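Local coordinates for protein collagen adhesin (PDB 2F68) that probably anchors Staphylococcus aureus to host tissue by binding collagen, its two immunoglobulin-like domains thought to close around the ligand in a "collagen hug", at residues 15-20 and 130-135; 63-68 and 111-116; 76-81 and 98-103. One frame throughout, in Å; residues are numbered along the deposited sequence.

Interaction 1. Residues 15-20 and 130-135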
ATOM      1  N   THR A  15      -8.364  12.154  27.906  1.00 25.51           N
ATOM      2  CA  THR A  15      -9.647  12.376  28.573  1.00 25.53           C
ATOM      3  C   THR A  15     -10.836  11.746  27.845  1.00 23.86           C
ATOM      4  O   THR A  15     -11.735  11.197  28.485  1.00 24.31           O
ATOM      5  CB  THR A  15      -9.929  13.883  28.787  1.00 26.64           C
ATOM      6  OG1 THR A  15      -9.780  14.584  27.545  1.00 33.49           O
ATOM      7  CG2 THR A  15      -8.974  14.472  29.818  1.00 26.82           C
ATOM      8  N   ASN A  16     -10.835  11.817  26.514  1.00 22.25           N
ATOM      9  CA  ASN A  16     -12.016  11.452  25.724  1.00 20.82           C
ATOM     10  C   ASN A  16     -12.031  10.056  25.089  1.00 20.31           C
ATOM     11  O   ASN A  16     -13.107   9.505  24.843  1.00 20.74           O
ATOM     12  CB  ASN A  16     -12.315  12.530  24.675  1.00 20.13           C
ATOM     13  CG  ASN A  16     -12.864  13.808  25.293  1.00 23.95           C
ATOM     14  OD1 ASN A  16     -12.200  14.843  25.297  1.00 22.24           O
ATOM     15  ND2 ASN A  16     -14.079  13.736  25.824  1.00 21.19           N
ATOM     16  N   VAL A  17     -10.852   9.492  24.825  1.00 19.10           N
ATOM     17  CA  VAL A  17     -10.744   8.154  24.225  1.00 18.58           C
ATOM     18  C   VAL A  17     -11.237   7.079  25.194  1.00 19.14           C
ATOM     19  O   VAL A  17     -10.826   7.040  26.356  1.00 18.20           O
ATOM     20  CB  VAL A  17      -9.298   7.838  23.750  1.00 18.92           C
ATOM     21  CG1 VAL A  17      -9.186   6.404  23.233  1.00 17.31           C
ATOM     22  CG2 VAL A  17      -8.867   8.811  22.670  1.00 17.13           C
ATOM     23  N   THR A  18     -12.118   6.212  24.699  1.00 19.71           N
ATOM     24  CA  THR A  18     -12.751   5.183  25.524  1.00 19.51           C
ATOM     25  C   THR A  18     -12.295   3.760  25.199  1.00 21.07           C
ATOM     26  O   THR A  18     -12.227   2.912  26.091  1.00 22.01           O
ATOM     27  CB  THR A  18     -14.290   5.253  25.437  1.00 19.22           C
ATOM     28  OG1 THR A  18     -14.694   5.394  24.069  1.00 19.22           O
ATOM     29  CG2 THR A  18     -14.814   6.431  26.242  1.00 19.13           C
ATOM     30  N   ASP A  19     -11.991   3.503  23.927  1.00 20.76           N
ATOM     31  CA  ASP A  19     -11.546   2.179  23.489  1.00 21.21           C
ATOM     32  C   ASP A  19     -10.636   2.247  22.264  1.00 20.18           C
ATOM     33  O   ASP A  19     -10.869   3.036  21.345  1.00 18.12           O
ATOM     34  CB  ASP A  19     -12.749   1.267  23.208  1.00 21.25           C
ATOM     35  CG  ASP A  19     -12.344  -0.158  22.862  1.00 24.33           C
ATOM     36  OD1 ASP A  19     -11.555  -0.762  23.621  1.00 26.66           O
ATOM     37  OD2 ASP A  19     -12.825  -0.677  21.834  1.00 25.79           O
ATOM     38  N   LEU A  20      -9.601   1.411  22.270  1.00 19.47           N
ATOM     39  CA  LEU A  20      -8.683   1.282  21.143  1.00 20.15           C
ATOM     40  C   LEU A  20      -8.407  -0.194  20.863  1.00 21.71           C
ATOM     41  O   LEU A  20      -7.803  -0.891  21.684  1.00 21.79           O
ATOM     42  CB  LEU A  20      -7.379   2.039  21.420  1.00 20.08           C
ATOM     43  CG  LEU A  20      -6.325   2.123  20.310  1.00 21.49           C
ATOM     44  CD1 LEU A  20      -6.729   3.104  19.218  1.00 22.39           C
ATOM     45  CD2 LEU A  20      -4.982   2.514  20.898  1.00 20.12           C
ATOM     46  N   ILE A 130       0.274   0.083  19.855  1.00 21.28           N
ATOM     47  CA  ILE A 130      -0.440   1.263  19.372  1.00 21.51           C
ATOM     48  C   ILE A 130      -1.192   1.908  20.537  1.00 21.23           C
ATOM     49  O   ILE A 130      -1.955   1.240  21.240  1.00 20.21           O
ATOM     50  CB  ILE A 130      -1.402   0.917  18.202  1.00 22.32           C
ATOM     51  CG1 ILE A 130      -0.616   0.319  17.027  1.00 24.98           C
ATOM     52  CG2 ILE A 130      -2.184   2.154  17.755  1.00 19.76           C
ATOM     53  CD1 ILE A 130      -1.470  -0.343  15.958  1.00 27.18           C
ATOM     54  N   THR A 131      -0.957   3.203  20.739  1.00 21.19           N
ATOM     55  CA  THR A 131      -1.521   3.935  21.876  1.00 21.45           C
ATOM     56  C   THR A 131      -2.379   5.124  21.446  1.00 22.36           C
ATOM     57  O   THR A 131      -2.090   5.783  20.444  1.00 21.62           O
ATOM     58  CB  THR A 131      -0.415   4.447  22.830  1.00 22.52           C
ATOM     59  OG1 THR A 131       0.536   5.228  22.096  1.00 21.66           O
ATOM     60  CG2 THR A 131       0.301   3.287  23.513  1.00 22.09           C
ATOM     61  N   SER A 132      -3.434   5.384  22.216  1.00 22.35           N
ATOM     62  CA  SER A 132      -4.289   6.553  22.023  1.00 22.38           C
ATOM     63  C   SER A 132      -4.827   7.025  23.373  1.00 22.19           C
ATOM     64  O   SER A 132      -5.829   6.505  23.874  1.00 21.79           O
ATOM     65  CB  SER A 132      -5.434   6.244  21.053  1.00 21.57           C
ATOM     66  OG  SER A 132      -6.214   7.398  20.796  1.00 21.66           O
ATOM     67  N   GLY A 133      -4.144   8.005  23.959  1.00 22.08           N
ATOM     68  CA  GLY A 133      -4.491   8.517  25.283  1.00 23.81           C
ATOM     69  C   GLY A 133      -4.058   7.569  26.384  1.00 24.89           C
ATOM     70  O   GLY A 133      -2.867   7.300  26.547  1.00 24.12           O
ATOM     71  N   ASN A 134      -5.032   7.067  27.140  1.00 24.74           N
ATOM     72  CA  ASN A 134      -4.773   6.096  28.204  1.00 24.51           C
ATOM     73  C   ASN A 134      -4.929   4.649  27.735  1.00 24.47           C
ATOM     74  O   ASN A 134      -4.600   3.713  28.469  1.00 21.82           O
ATOM     75  CB  ASN A 134      -5.683   6.364  29.410  1.00 25.67           C
ATOM     76  CG  ASN A 134      -5.354   7.668  30.123  1.00 28.36           C
ATOM     77  OD1 ASN A 134      -6.244   8.332  30.656  1.00 33.67           O
ATOM     78  ND2 ASN A 134      -4.077   8.037  30.144  1.00 28.23           N
ATOM     79  N   LYS A 135      -5.423   4.477  26.511  1.00 23.40           N
ATOM     80  CA  LYS A 135      -5.696   3.150  25.956  1.00 24.30           C
ATOM     81  C   LYS A 135      -4.549   2.649  25.083  1.00 24.88           C
ATOM     82  O   LYS A 135      -3.955   3.413  24.317  1.00 24.12           O
ATOM     83  CB  LYS A 135      -7.008   3.155  25.162  1.00 24.51           C
ATOM     84  CG  LYS A 135      -8.221   3.689  25.928  1.00 25.57           C
ATOM     85  CD  LYS A 135      -8.638   2.766  27.066  1.00 26.35           C
ATOM     86  CE  LYS A 135      -9.582   3.468  28.029  1.00 28.10           C
ATOM     87  NZ  LYS A 135     -10.012   2.574  29.138  1.00 29.82           N
TER
HETATM   88  O   HOH W   1      -8.114   7.678  27.363  1.00 26.24           O
HETATM   89  O   HOH W   2     -13.242   3.565  28.555  1.00 35.71           O
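Val17, the first residue beyond the short helix 13-16, turns its branched side chain onto Ser132. With CG1 anti to the backbone N (chi1 175°), the two methyls divide the work: Val17 CG1 lies 3.4 Å from Ser132 O, and Val17 CG2 packs 3.5 Å from Ser132 OG. The hydroxyl is hydrogen-bonded to Lys53 O, so a serine here can face the valine yet keep its polar end satisfied. Val17 CG1 also touches the aliphatic part of Lys135, the two chains sliding past each other. A water that accepts from Asn134 N can donate to Val17 O.

At Thr18 the contact is made by the backbone: Lys135 CE comes to 3.3 Å from Thr18 O. Thr18 O accepts a bond from a second water at 2.7 Å, itself only weakly bonded to Lys135 NZ. Lysine suits this margin because its methylenes pack while its ammonium reaches water.

Leu20 is buried and again directs its side chain toward 130-135. Its CD2 meets backbone, 3.3 Å from Ile130 O and 3.5 Å from Ser132 N, while Leu20 CB packs on Lys135 CB at 3.9 Å. Met37 lies against Val17, Leu20 and Ser132. Ser132 to Lys135 form a type II' turn, with Gly133 at positive phi (76°), in a two-residue beta hairpin; strand 17-27, parallel to 135-141 in the same sheet, packs against it.

Interaction 2. Residues 63-68 and 111-116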
ATOM      1  N   LYS A  63       7.772  -1.729  12.889  1.00 24.11           N
ATOM      2  CA  LYS A  63       7.336  -0.482  12.267  1.00 25.11           C
ATOM      3  C   LYS A  63       5.878  -0.568  11.822  1.00 23.84           C
ATOM      4  O   LYS A  63       5.491  -1.488  11.097  1.00 23.92           O
ATOM      5  CB  LYS A  63       8.241  -0.136  11.079  1.00 26.24           C
ATOM      6  CG  LYS A  63       7.942   1.202  10.412  1.00 29.00           C
ATOM      7  CD  LYS A  63       8.967   1.521   9.332  1.00 28.88           C
ATOM      8  CE  LYS A  63       8.627   2.803   8.582  1.00 32.41           C
ATOM      9  NZ  LYS A  63       8.778   4.027   9.420  1.00 34.65           N
ATOM     10  N   ILE A  64       5.078   0.396  12.270  1.00 21.89           N
ATOM     11  CA  ILE A  64       3.679   0.504  11.863  1.00 21.32           C
ATOM     12  C   ILE A  64       3.509   1.705  10.933  1.00 21.41           C
ATOM     13  O   ILE A  64       3.909   2.822  11.269  1.00 19.33           O
ATOM     14  CB  ILE A  64       2.721   0.610  13.088  1.00 20.67           C
ATOM     15  CG1 ILE A  64       2.860  -0.614  14.011  1.00 21.30           C
ATOM     16  CG2 ILE A  64       1.267   0.814  12.644  1.00 17.67           C
ATOM     17  CD1 ILE A  64       2.473  -1.960  13.386  1.00 22.32           C
ATOM     18  N   GLU A  65       2.929   1.459   9.762  1.00 22.86           N
ATOM     19  CA  GLU A  65       2.736   2.499   8.757  1.00 23.43           C
ATOM     20  C   GLU A  65       1.257   2.681   8.426  1.00 23.18           C
ATOM     21  O   GLU A  65       0.620   1.786   7.865  1.00 22.11           O
ATOM     22  CB  GLU A  65       3.532   2.179   7.487  1.00 24.52           C
ATOM     23  CG  GLU A  65       5.041   2.103   7.686  1.00 26.95           C
ATOM     24  CD  GLU A  65       5.791   1.772   6.408  1.00 29.14           C
ATOM     25  OE1 GLU A  65       5.713   2.562   5.443  1.00 29.87           O
ATOM     26  OE2 GLU A  65       6.469   0.723   6.373  1.00 35.43           O
ATOM     27  N   GLY A  66       0.719   3.843   8.786  1.00 21.67           N
ATOM     28  CA  GLY A  66      -0.680   4.168   8.520  1.00 21.74           C
ATOM     29  C   GLY A  66      -0.900   4.602   7.086  1.00 21.62           C
ATOM     30  O   GLY A  66      -0.260   5.541   6.611  1.00 21.26           O
ATOM     31  N   TYR A  67      -1.807   3.914   6.397  1.00 22.53           N
ATOM     32  CA  TYR A  67      -2.142   4.244   5.012  1.00 23.29           C
ATOM     33  C   TYR A  67      -2.827   5.606   4.928  1.00 24.37           C
ATOM     34  O   TYR A  67      -3.826   5.852   5.611  1.00 24.35           O
ATOM     35  CB  TYR A  67      -3.019   3.154   4.391  1.00 23.28           C
ATOM     36  CG  TYR A  67      -2.304   1.838   4.162  1.00 24.09           C
ATOM     37  CD1 TYR A  67      -2.396   0.802   5.089  1.00 23.97           C
ATOM     38  CD2 TYR A  67      -1.540   1.629   3.013  1.00 23.59           C
ATOM     39  CE1 TYR A  67      -1.743  -0.412   4.880  1.00 24.69           C
ATOM     40  CE2 TYR A  67      -0.884   0.422   2.795  1.00 23.59           C
ATOM     41  CZ  TYR A  67      -0.990  -0.593   3.732  1.00 24.72           C
ATOM     42  OH  TYR A  67      -0.341  -1.788   3.518  1.00 25.80           O
ATOM     43  N   SER A  68      -2.274   6.482   4.091  1.00 25.54           N
ATOM     44  CA  SER A  68      -2.709   7.878   3.992  1.00 26.09           C
ATOM     45  C   SER A  68      -4.168   8.031   3.558  1.00 26.24           C
ATOM     46  O   SER A  68      -4.512   7.773   2.403  1.00 25.84           O
ATOM     47  CB  SER A  68      -1.785   8.664   3.056  1.00 25.54           C
ATOM     48  OG  SER A  68      -0.455   8.678   3.543  1.00 30.84           O
ATOM     49  N   GLU A 111      -6.879   1.362   8.314  1.00 23.20           N
ATOM     50  CA  GLU A 111      -5.951   0.245   8.119  1.00 23.35           C
ATOM     51  C   GLU A 111      -4.492   0.689   8.179  1.00 21.73           C
ATOM     52  O   GLU A 111      -4.141   1.769   7.698  1.00 21.07           O
ATOM     53  CB  GLU A 111      -6.228  -0.459   6.787  1.00 23.33           C
ATOM     54  CG  GLU A 111      -7.569  -1.186   6.723  1.00 25.94           C
ATOM     55  CD  GLU A 111      -7.814  -1.874   5.389  1.00 26.64           C
ATOM     56  OE1 GLU A 111      -8.600  -2.844   5.361  1.00 32.21           O
ATOM     57  OE2 GLU A 111      -7.229  -1.451   4.368  1.00 29.75           O
ATOM     58  N   VAL A 112      -3.650  -0.153   8.779  1.00 21.87           N
ATOM     59  CA  VAL A 112      -2.210   0.104   8.884  1.00 21.26           C
ATOM     60  C   VAL A 112      -1.389  -1.099   8.407  1.00 22.45           C
ATOM     61  O   VAL A 112      -1.909  -2.214   8.310  1.00 22.26           O
ATOM     62  CB  VAL A 112      -1.779   0.496  10.331  1.00 21.06           C
ATOM     63  CG1 VAL A 112      -2.448   1.794  10.775  1.00 19.05           C
ATOM     64  CG2 VAL A 112      -2.065  -0.630  11.321  1.00 19.46           C
ATOM     65  N   GLN A 113      -0.111  -0.864   8.113  1.00 21.93           N
ATOM     66  CA  GLN A 113       0.802  -1.926   7.690  1.00 23.14           C
ATOM     67  C   GLN A 113       1.860  -2.192   8.760  1.00 22.60           C
ATOM     68  O   GLN A 113       2.498  -1.263   9.258  1.00 22.75           O
ATOM     69  CB  GLN A 113       1.468  -1.567   6.358  1.00 23.27           C
ATOM     70  CG  GLN A 113       2.188  -2.730   5.679  1.00 25.41           C
ATOM     71  CD  GLN A 113       2.871  -2.334   4.380  1.00 25.93           C
ATOM     72  OE1 GLN A 113       3.435  -1.244   4.262  1.00 31.47           O
ATOM     73  NE2 GLN A 113       2.832  -3.228   3.398  1.00 28.90           N
ATOM     74  N   GLY A 114       2.037  -3.466   9.104  1.00 20.87           N
ATOM     75  CA  GLY A 114       3.009  -3.875  10.115  1.00 22.65           C
ATOM     76  C   GLY A 114       4.257  -4.492   9.516  1.00 24.48           C
ATOM     77  O   GLY A 114       4.174  -5.347   8.631  1.00 23.40           O
ATOM     78  N   ARG A 115       5.416  -4.059  10.007  1.00 23.96           N
ATOM     79  CA  ARG A 115       6.705  -4.533   9.511  1.00 25.39           C
ATOM     80  C   ARG A 115       7.619  -5.003  10.638  1.00 26.47           C
ATOM     81  O   ARG A 115       7.690  -4.373  11.694  1.00 24.68           O
ATOM     82  CB  ARG A 115       7.407  -3.429   8.712  1.00 26.55           C
ATOM     83  CG  ARG A 115       6.924  -3.262   7.272  1.00 28.51           C
ATOM     84  CD  ARG A 115       7.545  -4.293   6.324  1.00 37.60           C
ATOM     85  NE  ARG A 115       9.000  -4.383   6.460  1.00 42.26           N
ATOM     86  CZ  ARG A 115       9.875  -3.592   5.841  1.00 42.74           C
ATOM     87  NH1 ARG A 115       9.460  -2.629   5.025  1.00 42.23           N
ATOM     88  NH2 ARG A 115      11.175  -3.765   6.039  1.00 40.66           N
ATOM     89  N   ASN A 116       8.310  -6.116  10.403  1.00 26.97           N
ATOM     90  CA  ASN A 116       9.342  -6.602  11.312  1.00 29.13           C
ATOM     91  C   ASN A 116      10.719  -6.246  10.749  1.00 30.40           C
ATOM     92  O   ASN A 116      11.230  -6.922   9.853  1.00 30.65           O
ATOM     93  CB  ASN A 116       9.207  -8.114  11.530  1.00 30.31           C
ATOM     94  CG  ASN A 116       9.897  -8.594  12.802  1.00 32.61           C
ATOM     95  OD1 ASN A 116      11.020  -8.195  13.110  1.00 35.98           O
ATOM     96  ND2 ASN A 116       9.223  -9.469  13.540  1.00 30.54           N
TER
HETATM   97  O   HOH W   3      -5.729   3.953   6.756  1.00 23.47           O
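Tyr67 and Gln113 meet at an oblique angle, ring and amide planes 45° apart. Gln113 CG lies anti to the backbone N (chi1 -167°), and the chain runs on extended past the phenol oxygen: Tyr67 OH is 3.4 Å from both Gln113 CB and Gln113 CD. The glutamine's amide nitrogen has a weak bond to Gly30 O. Farther back, the ring brings its edge to the chain, Tyr67 CD1 sitting 3.3 Å from Glu111 O. A long, flat side chain is well suited to bridging from the end of one strand over the backbone of the next.

Glu65 and Gln113 run side by side and point the same way. Arg115 follows the same direction; its NE makes a long, weak ion pair with Asp29 OD1, and Glu65 OE2, 4.7 Å from Arg115 NH1, probably adds some attraction.

On the other face, Ile64 crosses Val112, with Ile64 CG2 placed 3.8 Å from Val112 CB. The isoleucine's CD1 swings over Gly114 CA, where the glycine leaves room. Gly66 does the same for Val112 CG1.

Beneath the side chains, Lys63 with Arg115 and Glu65 with Gln113 are hydrogen-bonded pairs; three of their four bonds are nearly straight, and Arg115 N to Lys63 O is bent (143°). Apolar groups on one face and polar ones on the other mark an amphipathic antiparallel strand pair, as in the sheets of immunoglobulin-like domains.

Interaction 3. Residues 76-81 and 98-103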
ATOM      1  N   LYS A  76     -25.566  14.901  10.383  1.00 44.39           N
ATOM      2  CA  LYS A  76     -26.687  15.426   9.588  1.00 46.53           C
ATOM      3  C   LYS A  76     -26.224  16.271   8.388  1.00 46.87           C
ATOM      4  O   LYS A  76     -26.745  17.361   8.135  1.00 47.48           O
ATOM      5  CB  LYS A  76     -27.676  16.200  10.480  1.00 47.14           C
ATOM      6  CG  LYS A  76     -29.114  16.249   9.963  1.00 49.92           C
ATOM      7  CD  LYS A  76     -29.859  14.945  10.223  1.00 52.19           C
ATOM      8  CE  LYS A  76     -31.289  15.015   9.709  1.00 51.34           C
ATOM      9  NZ  LYS A  76     -32.031  13.749   9.958  1.00 52.29           N
ATOM     10  N   GLY A  77     -25.234  15.755   7.662  1.00 47.01           N
ATOM     11  CA  GLY A  77     -24.701  16.420   6.474  1.00 46.58           C
ATOM     12  C   GLY A  77     -23.652  17.486   6.745  1.00 45.95           C
ATOM     13  O   GLY A  77     -22.993  17.961   5.819  1.00 46.64           O
ATOM     14  N   GLU A  78     -23.498  17.859   8.015  1.00 44.80           N
ATOM     15  CA  GLU A  78     -22.558  18.903   8.414  1.00 43.40           C
ATOM     16  C   GLU A  78     -21.264  18.298   8.956  1.00 41.37           C
ATOM     17  O   GLU A  78     -21.289  17.493   9.889  1.00 40.90           O
ATOM     18  CB  GLU A  78     -23.198  19.822   9.462  1.00 43.94           C
ATOM     19  CG  GLU A  78     -22.502  21.171   9.643  1.00 48.19           C
ATOM     20  CD  GLU A  78     -23.009  22.243   8.689  1.00 51.93           C
ATOM     21  OE1 GLU A  78     -23.115  21.978   7.471  1.00 54.56           O
ATOM     22  OE2 GLU A  78     -23.292  23.365   9.161  1.00 52.75           O
ATOM     23  N   GLN A  79     -20.140  18.694   8.360  1.00 39.18           N
ATOM     24  CA  GLN A  79     -18.824  18.219   8.783  1.00 36.75           C
ATOM     25  C   GLN A  79     -18.400  18.901  10.083  1.00 34.95           C
ATOM     26  O   GLN A  79     -18.249  20.125  10.135  1.00 33.44           O
ATOM     27  CB  GLN A  79     -17.784  18.452   7.680  1.00 37.48           C
ATOM     28  CG  GLN A  79     -16.454  17.734   7.904  1.00 37.45           C
ATOM     29  CD  GLN A  79     -15.453  17.971   6.785  1.00 40.29           C
ATOM     30  OE1 GLN A  79     -15.800  17.941   5.603  1.00 40.72           O
ATOM     31  NE2 GLN A  79     -14.198  18.198   7.156  1.00 40.73           N
ATOM     32  N   VAL A  80     -18.216  18.098  11.128  1.00 32.45           N
ATOM     33  CA  VAL A  80     -17.858  18.605  12.457  1.00 30.88           C
ATOM     34  C   VAL A  80     -16.416  18.269  12.850  1.00 30.55           C
ATOM     35  O   VAL A  80     -15.865  18.862  13.781  1.00 28.79           O
ATOM     36  CB  VAL A  80     -18.842  18.110  13.557  1.00 31.71           C
ATOM     37  CG1 VAL A  80     -20.239  18.673  13.325  1.00 30.87           C
ATOM     38  CG2 VAL A  80     -18.878  16.583  13.627  1.00 29.94           C
ATOM     39  N   GLY A  81     -15.815  17.322  12.132  1.00 30.15           N
ATOM     40  CA  GLY A  81     -14.438  16.902  12.387  1.00 29.45           C
ATOM     41  C   GLY A  81     -13.771  16.280  11.174  1.00 29.42           C
ATOM     42  O   GLY A  81     -14.382  16.164  10.108  1.00 28.23           O
ATOM     43  N   VAL A  98     -18.702  21.356  16.190  1.00 31.57           N
ATOM     44  CA  VAL A  98     -18.857  20.315  17.210  1.00 32.19           C
ATOM     45  C   VAL A  98     -19.348  20.889  18.548  1.00 33.10           C
ATOM     46  O   VAL A  98     -19.815  20.149  19.418  1.00 31.60           O
ATOM     47  CB  VAL A  98     -17.547  19.486  17.388  1.00 32.03           C
ATOM     48  CG1 VAL A  98     -16.553  20.197  18.307  1.00 32.18           C
ATOM     49  CG2 VAL A  98     -17.855  18.084  17.904  1.00 32.97           C
ATOM     50  N   GLU A  99     -19.249  22.210  18.695  1.00 33.89           N
ATOM     51  CA  GLU A  99     -19.632  22.898  19.932  1.00 35.44           C
ATOM     52  C   GLU A  99     -21.147  22.998  20.120  1.00 34.75           C
ATOM     53  O   GLU A  99     -21.624  23.162  21.246  1.00 35.33           O
ATOM     54  CB  GLU A  99     -18.994  24.289  19.997  1.00 35.12           C
ATOM     55  CG  GLU A  99     -17.482  24.275  20.210  1.00 37.57           C
ATOM     56  CD  GLU A  99     -16.886  25.663  20.398  1.00 38.95           C
ATOM     57  OE1 GLU A  99     -17.520  26.660  19.988  1.00 42.23           O
ATOM     58  OE2 GLU A  99     -15.771  25.756  20.955  1.00 38.83           O
ATOM     59  N   LYS A 100     -21.894  22.900  19.022  1.00 34.39           N
ATOM     60  CA  LYS A 100     -23.357  22.930  19.071  1.00 34.42           C
ATOM     61  C   LYS A 100     -23.952  21.566  19.439  1.00 32.93           C
ATOM     62  O   LYS A 100     -25.144  21.463  19.741  1.00 32.20           O
ATOM     63  CB  LYS A 100     -23.940  23.437  17.743  1.00 35.58           C
ATOM     64  CG  LYS A 100     -23.787  22.481  16.563  1.00 38.96           C
ATOM     65  CD  LYS A 100     -24.457  23.032  15.312  1.00 46.45           C
ATOM     66  CE  LYS A 100     -24.410  22.034  14.162  1.00 47.51           C
ATOM     67  NZ  LYS A 100     -23.032  21.833  13.630  1.00 47.01           N
ATOM     68  N   LEU A 101     -23.115  20.532  19.415  1.00 30.16           N
ATOM     69  CA  LEU A 101     -23.550  19.164  19.684  1.00 28.00           C
ATOM     70  C   LEU A 101     -23.324  18.747  21.136  1.00 27.15           C
ATOM     71  O   LEU A 101     -22.275  19.031  21.720  1.00 24.58           O
ATOM     72  CB  LEU A 101     -22.846  18.178  18.744  1.00 28.51           C
ATOM     73  CG  LEU A 101     -23.115  18.270  17.238  1.00 28.29           C
ATOM     74  CD1 LEU A 101     -22.030  17.539  16.468  1.00 31.95           C
ATOM     75  CD2 LEU A 101     -24.495  17.727  16.877  1.00 29.12           C
ATOM     76  N   SER A 102     -24.322  18.075  21.703  1.00 26.14           N
ATOM     77  CA  SER A 102     -24.236  17.509  23.047  1.00 26.91           C
ATOM     78  C   SER A 102     -24.376  15.990  22.984  1.00 25.79           C
ATOM     79  O   SER A 102     -24.916  15.454  22.011  1.00 25.07           O
ATOM     80  CB  SER A 102     -25.313  18.110  23.955  1.00 28.07           C
ATOM     81  OG  SER A 102     -26.612  17.870  23.442  1.00 30.86           O
ATOM     82  N   ASP A 103     -23.891  15.308  24.024  1.00 23.96           N
ATOM     83  CA  ASP A 103     -23.868  13.838  24.087  1.00 24.28           C
ATOM     84  C   ASP A 103     -23.100  13.250  22.898  1.00 22.65           C
ATOM     85  O   ASP A 103     -23.568  12.325  22.228  1.00 23.12           O
ATOM     86  CB  ASP A 103     -25.291  13.261  24.172  1.00 24.34           C
ATOM     87  CG  ASP A 103     -26.113  13.873  25.297  1.00 28.92           C
ATOM     88  OD1 ASP A 103     -25.602  13.975  26.433  1.00 28.32           O
ATOM     89  OD2 ASP A 103     -27.278  14.244  25.044  1.00 32.17           O
TER
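Val80 meets Leu101 tip to tip, Val80 CG1 standing 3.8 Å from Leu101 CD1. Nearer the backbone, Val80 CB faces Val98 CB at 4.3 Å, and Val80 O lies 4.0 Å from Val98 CB. Short apolar side chains suit a place where strand and loop meet by side-chain packing, with no backbone bonds between these two segments.

Lys100 lies at the edge. Its NZ comes within 4.2 Å of Val80 CG1 and 4.1 Å of Glu78 CG, the lysine and glutamate chains crossing at about a right angle. Their charged ends do not touch, however. Each turns to Lys97: Glu78 OE2 makes a salt bridge with the Lys97 ammonium, and Lys100 NZ is hydrogen-bonded to Lys97 O. With CG between the backbone N and the carbonyl carbon (chi1 70°), the extended chain of Lys100 leaves the loop and reaches across to Glu78, and a bend at its last torsion (chi4 -69°) goes with the bond from NZ to that carbonyl. Both polar ends, at the edge of the apolar contact, thus bond to the same residue.

The next layer sets the backbones. Residues 98-100 have helical torsions, and a weak bond, Leu101 N to Val98 O (3.3 Å), spans the bend, from which Val98 and Leu101 both reach Val80. On the other side, Val80 and Gly81 both face Leu73 in a classic beta bulge.

Val75 of strand 62-75 packs against Val80 and Leu101, and Ile304 of strand 300-307 also touches Val80. The loop between strands 89-94 and 104-116 is therefore packed against strand 78-86 beside two further strands, with Ser102 joined by backbone bonding to Thr307.

Overall arrangement
All three interactions reach one mixed sheet, built mainly from the N-terminal part of the chain and joined by strand 300-307. Interactions 1 and 2 have centres about 19 Å apart, and their nearest atoms come to about 4 Å without touching; strand 104-116 of the latter leads on to 127-132 of the former. Interactions 1 and 3 have centres about 21 Å apart, nearest atoms about 9 Å. Interaction 3 is about 30 Å from interaction 2, centre to centre, yet their strands 62-75 and 78-86 are sheet neighbours. Strand 104-116 also pairs with strand 300-307, consistent with the latch of the collagen hug model, and interaction 3 touches that same strand. No collagen is present here.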